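Local atomic coordinates of uncharacterized lipoprotein YjhA (Bacillus subtilis, PDB entry 3CFU), a protein that is of unknown function but is probably held at the cell membrane by a lipid anchor, the chain described here being its DUF4352 domain. Residues A[7-11]-A[12-16]; A[72-75]-A[76-80]; A[130-133]-A[134-137]. One frame throughout, in Å; residues are numbered along the deposited sequence.

How the contacts relate
From the N terminus, contact 1 comes first: residues 7-11 turn directly into 12-16, closing a tight hairpin between strand 7-10, an outermost strand of a four-stranded antiparallel sheet, and strand 13-23. Contact 2 follows where strand 70-73, at one margin of a three-stranded sheet, reverses through 76-80. Contact 3 is the last, a curled loop after helix 126-129 that lies against strand 63-66. The three are in series; none encloses or crosses another. Centre to centre, contacts 1 and 3 are about 17 Å apart, contacts 1 and 2 about 22 Å, and contacts 2 and 3 about 27 Å, so they sample separate regions of one domain.

Contact 1. Residues A[7-11]-A[12-16]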
ATOM      1  N   THR A   7      -4.835  -0.940  13.508  1.00 39.15           N
ATOM      2  CA  THR A   7      -5.902  -0.463  12.634  1.00 35.91           C
ATOM      3  C   THR A   7      -6.230   0.971  13.076  1.00 37.85           C
ATOM      4  O   THR A   7      -6.298   1.253  14.276  1.00 36.13           O
ATOM      5  CB  THR A   7      -7.187  -1.335  12.776  1.00 38.45           C
ATOM      6  OG1 THR A   7      -6.898  -2.680  12.373  1.00 32.31           O
ATOM      7  CG2 THR A   7      -8.328  -0.793  11.904  1.00 32.17           C
ATOM      8  N   PHE A   8      -6.412   1.877  12.116  1.00 34.21           N
ATOM      9  CA  PHE A   8      -6.747   3.257  12.450  1.00 32.42           C
ATOM     10  C   PHE A   8      -7.672   3.877  11.399  1.00 31.40           C
ATOM     11  O   PHE A   8      -7.749   3.387  10.282  1.00 32.79           O
ATOM     12  CB  PHE A   8      -5.465   4.112  12.610  1.00 31.80           C
ATOM     13  CG  PHE A   8      -4.549   4.097  11.407  1.00 34.39           C
ATOM     14  CD1 PHE A   8      -3.663   3.046  11.196  1.00 32.56           C
ATOM     15  CD2 PHE A   8      -4.578   5.136  10.488  1.00 31.75           C
ATOM     16  CE1 PHE A   8      -2.817   3.028  10.083  1.00 29.21           C
ATOM     17  CE2 PHE A   8      -3.744   5.130   9.378  1.00 27.25           C
ATOM     18  CZ  PHE A   8      -2.860   4.074   9.173  1.00 34.10           C
ATOM     19  N   LYS A   9      -8.382   4.940  11.766  1.00 31.32           N
ATOM     20  CA  LYS A   9      -9.284   5.619  10.838  1.00 35.64           C
ATOM     21  C   LYS A   9      -8.506   6.586   9.943  1.00 37.76           C
ATOM     22  O   LYS A   9      -7.759   7.440  10.430  1.00 35.91           O
ATOM     23  CB  LYS A   9     -10.360   6.399  11.602  1.00 35.36           C
ATOM     24  CG  LYS A   9     -11.495   6.935  10.731  1.00 32.84           C
ATOM     25  CD  LYS A   9     -12.512   7.683  11.582  1.00 41.77           C
ATOM     26  CE  LYS A   9     -13.307   8.677  10.760  1.00 42.37           C
ATOM     27  NZ  LYS A   9     -12.385   9.571  10.011  1.00 52.56           N
ATOM     28  N   ALA A  10      -8.696   6.449   8.634  1.00 33.92           N
ATOM     29  CA  ALA A  10      -8.019   7.296   7.654  1.00 34.04           C
ATOM     30  C   ALA A  10      -9.023   7.608   6.544  1.00 31.78           C
ATOM     31  O   ALA A  10      -9.260   6.795   5.649  1.00 30.62           O
ATOM     32  CB  ALA A  10      -6.807   6.563   7.104  1.00 35.67           C
ATOM     33  N   GLY A  11      -9.616   8.791   6.617  1.00 32.58           N
ATOM     34  CA  GLY A  11     -10.612   9.169   5.637  1.00 34.95           C
ATOM     35  C   GLY A  11     -11.877   8.367   5.887  1.00 35.01           C
ATOM     36  O   GLY A  11     -12.339   8.260   7.032  1.00 35.86           O
ATOM     37  N   HIS A  12     -12.427   7.799   4.814  1.00 34.30           N
ATOM     38  CA  HIS A  12     -13.640   6.984   4.879  1.00 31.91           C
ATOM     39  C   HIS A  12     -13.320   5.499   4.963  1.00 31.56           C
ATOM     40  O   HIS A  12     -14.156   4.654   4.641  1.00 30.08           O
ATOM     41  CB  HIS A  12     -14.520   7.254   3.661  1.00 31.31           C
ATOM     42  CG  HIS A  12     -15.137   8.615   3.668  1.00 33.95           C
ATOM     43  ND1 HIS A  12     -16.205   8.939   4.478  1.00 40.19           N
ATOM     44  CD2 HIS A  12     -14.807   9.748   3.007  1.00 34.47           C
ATOM     45  CE1 HIS A  12     -16.505  10.215   4.317  1.00 45.93           C
ATOM     46  NE2 HIS A  12     -15.670  10.730   3.430  1.00 46.48           N
ATOM     47  N   THR A  13     -12.111   5.190   5.411  1.00 32.99           N
ATOM     48  CA  THR A  13     -11.675   3.806   5.542  1.00 31.94           C
ATOM     49  C   THR A  13     -10.981   3.563   6.883  1.00 32.68           C
ATOM     50  O   THR A  13     -10.579   4.509   7.549  1.00 29.44           O
ATOM     51  CB  THR A  13     -10.608   3.441   4.464  1.00 30.95           C
ATOM     52  OG1 THR A  13      -9.421   4.216   4.690  1.00 31.77           O
ATOM     53  CG2 THR A  13     -11.117   3.727   3.060  1.00 32.87           C
ATOM     54  N   ASN A  14     -10.885   2.294   7.292  1.00 30.07           N
ATOM     55  CA  ASN A  14     -10.102   1.933   8.480  1.00 30.43           C
ATOM     56  C   ASN A  14      -8.994   1.236   7.714  1.00 29.59           C
ATOM     57  O   ASN A  14      -9.273   0.429   6.832  1.00 29.68           O
ATOM     58  CB  ASN A  14     -10.761   0.899   9.392  1.00 31.18           C
ATOM     59  CG  ASN A  14     -11.749   1.504  10.365  1.00 28.16           C
ATOM     60  OD1 ASN A  14     -12.664   0.820  10.817  1.00 36.64           O
ATOM     61  ND2 ASN A  14     -11.567   2.777  10.703  1.00 35.82           N
ATOM     62  N   PHE A  15      -7.751   1.525   8.048  1.00 32.48           N
ATOM     63  CA  PHE A  15      -6.631   0.956   7.328  1.00 31.54           C
ATOM     64  C   PHE A  15      -5.622   0.256   8.216  1.00 30.26           C
ATOM     65  O   PHE A  15      -5.349   0.698   9.333  1.00 29.60           O
ATOM     66  CB  PHE A  15      -5.914   2.075   6.571  1.00 29.53           C
ATOM     67  CG  PHE A  15      -4.677   1.630   5.868  1.00 29.68           C
ATOM     68  CD1 PHE A  15      -4.760   0.968   4.656  1.00 25.94           C
ATOM     69  CD2 PHE A  15      -3.429   1.843   6.436  1.00 28.51           C
ATOM     70  CE1 PHE A  15      -3.628   0.524   4.017  1.00 26.77           C
ATOM     71  CE2 PHE A  15      -2.288   1.405   5.804  1.00 26.50           C
ATOM     72  CZ  PHE A  15      -2.387   0.737   4.588  1.00 29.78           C
ATOM     73  N   THR A  16      -5.033  -0.817   7.712  1.00 32.89           N
ATOM     74  CA  THR A  16      -4.056  -1.517   8.514  1.00 37.98           C
ATOM     75  C   THR A  16      -2.975  -2.214   7.709  1.00 37.11           C
ATOM     76  O   THR A  16      -3.226  -2.729   6.618  1.00 39.53           O
ATOM     77  CB  THR A  16      -4.753  -2.563   9.454  1.00 37.80           C
ATOM     78  OG1 THR A  16      -3.776  -3.469   9.987  1.00 47.06           O
ATOM     79  CG2 THR A  16      -5.793  -3.342   8.710  1.00 33.93           C
TER
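Phe8 and Phe15 lie side by side on one face of a two-stranded ladder, their side chains pointing the same way. Phe8 CZ comes to 3.6 Å from Phe15 CD2, and its CE1 also lies at the edge of the Phe15 ring, in the plane of that ring. The ring planes are 77° apart and the centroids 5.8 Å. CG of Phe8 sits between its backbone N and carbonyl carbon (chi1 56°), which swings the ring over the strand so that CD1 also passes 3.4 Å from Phe15 O. That same oxygen accepts a hydrogen bond from Phe8 N, while Phe15 N gives a straighter bond to Phe8 O at 2.9 Å.

On the other face Lys9 can be followed outward. Its CB meets Asn14 ND2 at 3.9 Å, CG passes Thr13 O, CD and CE carry the extended chain onward, and the bend at its last torsion turns NZ to Gly11 O (3.3 Å), in the carbonyl plane on a lone pair.

Near the turn, Ala10 O is gripped twice by Thr13: OG1 donates in the carbonyl plane at 2.8 Å, whereas the backbone N approaches at 3.3 Å from above that plane. Thr13 OG1 is also bonded to Tyr124 OH, and Tyr124 stacks on Phe15, so Tyr124 of strand 121-124 covers part of this aromatic face, and His2 stacks on Phe8. Gly11 takes the first corner with positive phi (72°), a conformation that favours glycine; a CB there would clash with His12 N.

Ala10 to Thr13 thus form a type II' turn, and the whole is a tight two-residue beta hairpin at the margin of an antiparallel sheet, consistent with the beta-rich fold of this domain.

Contact 2. Residues A[72-75]-A[76-80]; sequences LRDK and NDQSV
Arg73 lays its aliphatic stem beside the carboxylate of Asp77, CD lying 3.0 Å from Asp77 OD1, with CB and CG farther off. The two side chains run the same way across a chain reversal that fits a type I beta turn, Asp74 to Asp77, followed by a G1 bulge: Asp77 has the left-handed helical backbone (phi 53°) of the bulge position, and Gln78 O turns back to Asp74 N. Both backbone bonds that close this reversal, Asp77 N to Asp74 O and Asp74 N to Gln78 O, are weak, each 3.0 Å long.

The charges of Arg73 and Asp77 do not make a salt bridge. At 4.1 Å from Arg73 NE to Asp77 OD1 they are near each other but beyond one, so any attraction is probably weak. The polar end of Arg73 has long, weak ion pairs with Asp71 and Asp145 instead, and Asp71 OD2 is also hydrogen-bonded to Ser79 OG.

Asp74 runs alongside Gln78: its CG stands anti to its own carbonyl carbon (chi1 -70°), which carries OD2 to 3.7 Å from Gln78 CB, while OD1 passes Val80 CG2. Farther along, the buried pair Leu72 and Val80 touches through the CB atoms, and Tyr110 and Tyr120 pack on both residues. Leu72 also meets Leu49 and Ile51, which packs the end of strand 70-73 against strands 47-57 and, through Tyr110, 103-112.

Leu72 O is the acceptor that fastens the returning chain. Ser79 CA passes it with a CA-H...O contact, and Val80 N donates to it at 2.8 Å, with a bent N-H...O angle of 131°.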
ATOM      1  N   LEU A  72       6.242   4.103  -0.502  1.00 45.17           N
ATOM      2  CA  LEU A  72       7.228   3.718   0.503  1.00 44.97           C
ATOM      3  C   LEU A  72       8.347   4.753   0.479  1.00 47.64           C
ATOM      4  O   LEU A  72       8.895   5.066  -0.581  1.00 48.05           O
ATOM      5  CB  LEU A  72       7.801   2.335   0.188  1.00 43.66           C
ATOM      6  CG  LEU A  72       8.479   1.576   1.332  1.00 48.31           C
ATOM      7  CD1 LEU A  72       7.418   1.082   2.318  1.00 45.01           C
ATOM      8  CD2 LEU A  72       9.267   0.400   0.761  1.00 43.92           C
ATOM      9  N   ARG A  73       8.683   5.288   1.645  1.00 50.01           N
ATOM     10  CA  ARG A  73       9.729   6.293   1.734  1.00 54.27           C
ATOM     11  C   ARG A  73      10.938   5.825   2.564  1.00 56.22           C
ATOM     12  O   ARG A  73      10.816   4.938   3.413  1.00 54.44           O
ATOM     13  CB  ARG A  73       9.132   7.589   2.312  1.00 53.15           C
ATOM     14  CG  ARG A  73       8.097   8.231   1.386  1.00 54.02           C
ATOM     15  CD  ARG A  73       7.364   9.414   2.013  1.00 56.10           C
ATOM     16  NE  ARG A  73       6.268   9.859   1.155  1.00 59.42           N
ATOM     17  CZ  ARG A  73       5.225  10.576   1.570  1.00 62.02           C
ATOM     18  NH1 ARG A  73       5.135  10.937   2.843  1.00 62.00           N
ATOM     19  NH2 ARG A  73       4.258  10.911   0.717  1.00 50.16           N
ATOM     20  N   ASP A  74      12.099   6.422   2.291  1.00 61.38           N
ATOM     21  CA  ASP A  74      13.364   6.119   2.985  1.00 63.04           C
ATOM     22  C   ASP A  74      13.483   6.948   4.254  1.00 64.81           C
ATOM     23  O   ASP A  74      12.555   7.656   4.644  1.00 64.59           O
ATOM     24  CB  ASP A  74      14.578   6.515   2.128  1.00 63.74           C
ATOM     25  CG  ASP A  74      14.778   5.631   0.925  1.00 66.30           C
ATOM     26  OD1 ASP A  74      14.403   4.442   1.004  1.00 71.21           O
ATOM     27  OD2 ASP A  74      15.332   6.117  -0.087  1.00 65.58           O
ATOM     28  N   LYS A  75      14.653   6.859   4.885  1.00 68.79           N
ATOM     29  CA  LYS A  75      14.935   7.661   6.065  1.00 71.00           C
ATOM     30  C   LYS A  75      15.105   9.062   5.462  1.00 72.48           C
ATOM     31  O   LYS A  75      14.826  10.065   6.118  1.00 74.59           O
ATOM     32  CB  LYS A  75      16.232   7.207   6.747  1.00 72.55           C
ATOM     33  CG  LYS A  75      16.521   7.869   8.100  1.00 71.19           C
ATOM     34  CD  LYS A  75      17.086   9.277   7.958  1.00 76.91           C
ATOM     35  CE  LYS A  75      17.732   9.744   9.260  1.00 78.51           C
ATOM     36  NZ  LYS A  75      18.420  11.057   9.108  1.00 77.58           N
ATOM     37  N   ASN A  76      15.551   9.125   4.203  1.00 72.23           N
ATOM     38  CA  ASN A  76      15.718  10.415   3.526  1.00 73.83           C
ATOM     39  C   ASN A  76      14.397  10.820   2.840  1.00 74.42           C
ATOM     40  O   ASN A  76      14.371  11.696   1.969  1.00 76.57           O
ATOM     41  CB  ASN A  76      16.851  10.364   2.489  1.00 73.37           C
ATOM     42  CG  ASN A  76      18.058   9.578   2.972  1.00 75.53           C
ATOM     43  OD1 ASN A  76      18.499   9.719   4.112  1.00 66.89           O
ATOM     44  ND2 ASN A  76      18.605   8.748   2.094  1.00 79.18           N
ATOM     45  N   ASP A  77      13.310  10.157   3.240  1.00 72.40           N
ATOM     46  CA  ASP A  77      11.959  10.416   2.730  1.00 69.87           C
ATOM     47  C   ASP A  77      11.808  10.393   1.209  1.00 66.56           C
ATOM     48  O   ASP A  77      11.172  11.271   0.619  1.00 63.41           O
ATOM     49  CB  ASP A  77      11.457  11.759   3.272  1.00 70.78           C
ATOM     50  CG  ASP A  77       9.949  11.904   3.168  1.00 79.15           C
ATOM     51  OD1 ASP A  77       9.236  11.021   3.696  1.00 87.44           O
ATOM     52  OD2 ASP A  77       9.473  12.895   2.570  1.00 84.55           O
ATOM     53  N   GLN A  78      12.378   9.371   0.582  1.00 65.56           N
ATOM     54  CA  GLN A  78      12.308   9.236  -0.864  1.00 64.42           C
ATOM     55  C   GLN A  78      11.512   8.001  -1.262  1.00 61.25           C
ATOM     56  O   GLN A  78      11.639   6.939  -0.657  1.00 60.04           O
ATOM     57  CB  GLN A  78      13.716   9.167  -1.458  1.00 67.20           C
ATOM     58  CG  GLN A  78      13.715   9.288  -2.967  1.00 71.53           C
ATOM     59  CD  GLN A  78      15.103   9.380  -3.552  1.00 77.60           C
ATOM     60  OE1 GLN A  78      15.928   8.486  -3.360  1.00 81.80           O
ATOM     61  NE2 GLN A  78      15.370  10.463  -4.274  1.00 77.54           N
ATOM     62  N   SER A  79      10.693   8.150  -2.294  1.00 57.88           N
ATOM     63  CA  SER A  79       9.855   7.061  -2.761  1.00 55.44           C
ATOM     64  C   SER A  79      10.631   5.888  -3.338  1.00 54.54           C
ATOM     65  O   SER A  79      11.682   6.062  -3.953  1.00 57.30           O
ATOM     66  CB  SER A  79       8.873   7.575  -3.817  1.00 54.31           C
ATOM     67  OG  SER A  79       8.136   8.686  -3.338  1.00 55.92           O
ATOM     68  N   VAL A  80      10.100   4.691  -3.122  1.00 52.69           N
ATOM     69  CA  VAL A  80      10.694   3.475  -3.645  1.00 52.75           C
ATOM     70  C   VAL A  80       9.672   2.883  -4.612  1.00 54.57           C
ATOM     71  O   VAL A  80       8.542   2.594  -4.231  1.00 56.56           O
ATOM     72  CB  VAL A  80      10.992   2.448  -2.525  1.00 55.43           C
ATOM     73  CG1 VAL A  80      11.609   1.184  -3.127  1.00 47.41           C
ATOM     74  CG2 VAL A  80      11.926   3.060  -1.489  1.00 49.59           C
TER
HETATM   75  O   HOH W   1      14.734   4.687  -3.069  1.00 57.79           O

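Contact 3. Residues A[130-133]-A[134-137]; sequences DTNS and SNTE
Two Asx turns in succession shape the loop after helix 126-129, the second of them formed where Asn132 meets Ser134. Asn132 OD1 takes the backbone N-H of Ser134 at 3.0 Å and the hydroxyl OG of Ser134 at 2.6 Å, both arriving from the same face of the amide plane and tilted from it by nearly equal amounts. Ser134 OG lies between its own backbone N and carbonyl carbon (chi1 68°), a torsion that keeps the hydroxyl next to the N-H and lets one oxygen hold both donors. The other end of the amide, ND2, is bonded to Ser62 O, so the group is fixed at both ends. Replacing this asparagine by alanine removes both ends of the amide, and the Ser134 N-H and hydroxyl would probably lose their shared acceptor and Ser62 O this donor.

Asn135 crosses Asn132 at about a right angle, its OD1 3.3 Å from Asn132 CG; that oxygen accepts from Arg139 NE, and Arg139 NH2 also reaches Asn132 O.

The first turn uses Asp130 OD1, which accepts a hydrogen bond from Asn132 N at 3.0 Å, met from above the carboxylate plane, and another from Ser64 N. Across the loop, one water donates to Asp130 OD2 at 2.6 Å and accepts from Asn135 ND2 at 2.9 Å.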
ATOM      1  N   ASP A 130      -8.570   6.363  -3.247  1.00 31.04           N
ATOM      2  CA  ASP A 130      -9.932   6.225  -3.741  1.00 31.83           C
ATOM      3  C   ASP A 130     -10.074   7.028  -5.028  1.00 32.15           C
ATOM      4  O   ASP A 130     -10.007   8.252  -5.029  1.00 28.91           O
ATOM      5  CB  ASP A 130     -10.924   6.700  -2.690  1.00 28.36           C
ATOM      6  CG  ASP A 130     -12.362   6.501  -3.112  1.00 34.08           C
ATOM      7  OD1 ASP A 130     -12.602   6.067  -4.262  1.00 27.51           O
ATOM      8  OD2 ASP A 130     -13.255   6.785  -2.286  1.00 41.84           O
ATOM      9  N   THR A 131     -10.299   6.309  -6.121  1.00 36.43           N
ATOM     10  CA  THR A 131     -10.391   6.926  -7.425  1.00 37.03           C
ATOM     11  C   THR A 131     -11.804   7.167  -7.984  1.00 38.83           C
ATOM     12  O   THR A 131     -11.982   7.454  -9.171  1.00 39.44           O
ATOM     13  CB  THR A 131      -9.521   6.112  -8.393  1.00 36.44           C
ATOM     14  OG1 THR A 131      -9.075   6.957  -9.456  1.00 52.45           O
ATOM     15  CG2 THR A 131     -10.274   4.917  -8.922  1.00 29.63           C
ATOM     16  N   ASN A 132     -12.801   7.065  -7.106  1.00 39.60           N
ATOM     17  CA  ASN A 132     -14.192   7.309  -7.454  1.00 39.40           C
ATOM     18  C   ASN A 132     -14.264   8.751  -7.946  1.00 41.11           C
ATOM     19  O   ASN A 132     -13.973   9.674  -7.188  1.00 40.15           O
ATOM     20  CB  ASN A 132     -15.057   7.164  -6.205  1.00 41.83           C
ATOM     21  CG  ASN A 132     -16.542   7.211  -6.505  1.00 40.52           C
ATOM     22  OD1 ASN A 132     -16.971   7.773  -7.514  1.00 41.79           O
ATOM     23  ND2 ASN A 132     -17.338   6.631  -5.615  1.00 39.56           N
ATOM     24  N   SER A 133     -14.656   8.949  -9.203  1.00 43.16           N
ATOM     25  CA  SER A 133     -14.739  10.296  -9.774  1.00 44.45           C
ATOM     26  C   SER A 133     -16.071  11.029  -9.539  1.00 44.03           C
ATOM     27  O   SER A 133     -16.177  12.230  -9.781  1.00 42.34           O
ATOM     28  CB  SER A 133     -14.434  10.241 -11.285  1.00 46.26           C
ATOM     29  OG  SER A 133     -15.360   9.429 -11.997  1.00 48.89           O
ATOM     30  N   SER A 134     -17.074  10.317  -9.046  1.00 44.13           N
ATOM     31  CA  SER A 134     -18.389  10.914  -8.812  1.00 44.57           C
ATOM     32  C   SER A 134     -18.535  11.777  -7.564  1.00 44.40           C
ATOM     33  O   SER A 134     -19.435  12.613  -7.498  1.00 42.18           O
ATOM     34  CB  SER A 134     -19.445   9.814  -8.747  1.00 45.17           C
ATOM     35  OG  SER A 134     -19.253   9.018  -7.591  1.00 51.24           O
ATOM     36  N   ASN A 135     -17.651  11.582  -6.589  1.00 45.74           N
ATOM     37  CA  ASN A 135     -17.719  12.299  -5.318  1.00 42.56           C
ATOM     38  C   ASN A 135     -16.379  12.844  -4.871  1.00 44.33           C
ATOM     39  O   ASN A 135     -16.104  12.910  -3.676  1.00 42.70           O
ATOM     40  CB  ASN A 135     -18.239  11.346  -4.240  1.00 40.84           C
ATOM     41  CG  ASN A 135     -17.311  10.139  -4.014  1.00 43.95           C
ATOM     42  OD1 ASN A 135     -16.319   9.946  -4.724  1.00 38.84           O
ATOM     43  ND2 ASN A 135     -17.643   9.321  -3.016  1.00 42.78           N
ATOM     44  N   THR A 136     -15.556  13.234  -5.833  1.00 46.62           N
ATOM     45  CA  THR A 136     -14.223  13.752  -5.553  1.00 47.51           C
ATOM     46  C   THR A 136     -14.195  15.029  -4.724  1.00 48.36           C
ATOM     47  O   THR A 136     -13.480  15.104  -3.728  1.00 50.78           O
ATOM     48  CB  THR A 136     -13.470  13.989  -6.857  1.00 46.67           C
ATOM     49  OG1 THR A 136     -13.548  12.805  -7.663  1.00 50.60           O
ATOM     50  CG2 THR A 136     -12.016  14.302  -6.570  1.00 45.92           C
ATOM     51  N   GLU A 137     -14.957  16.037  -5.130  1.00 50.81           N
ATOM     52  CA  GLU A 137     -14.984  17.286  -4.372  1.00 51.49           C
ATOM     53  C   GLU A 137     -15.544  17.022  -2.983  1.00 51.19           C
ATOM     54  O   GLU A 137     -15.156  17.671  -2.015  1.00 54.47           O
ATOM     55  CB  GLU A 137     -15.850  18.340  -5.075  1.00 50.57           C
ATOM     56  CG  GLU A 137     -15.178  19.039  -6.245  1.00 52.34           C
ATOM     57  CD  GLU A 137     -14.008  19.916  -5.814  1.00 63.44           C
ATOM     58  OE1 GLU A 137     -13.125  19.424  -5.074  1.00 64.98           O
ATOM     59  OE2 GLU A 137     -13.966  21.099  -6.221  1.00 69.30           O
TER
HETATM   60  O   HOH W   2     -15.827   7.170  -2.449  1.00 23.54           O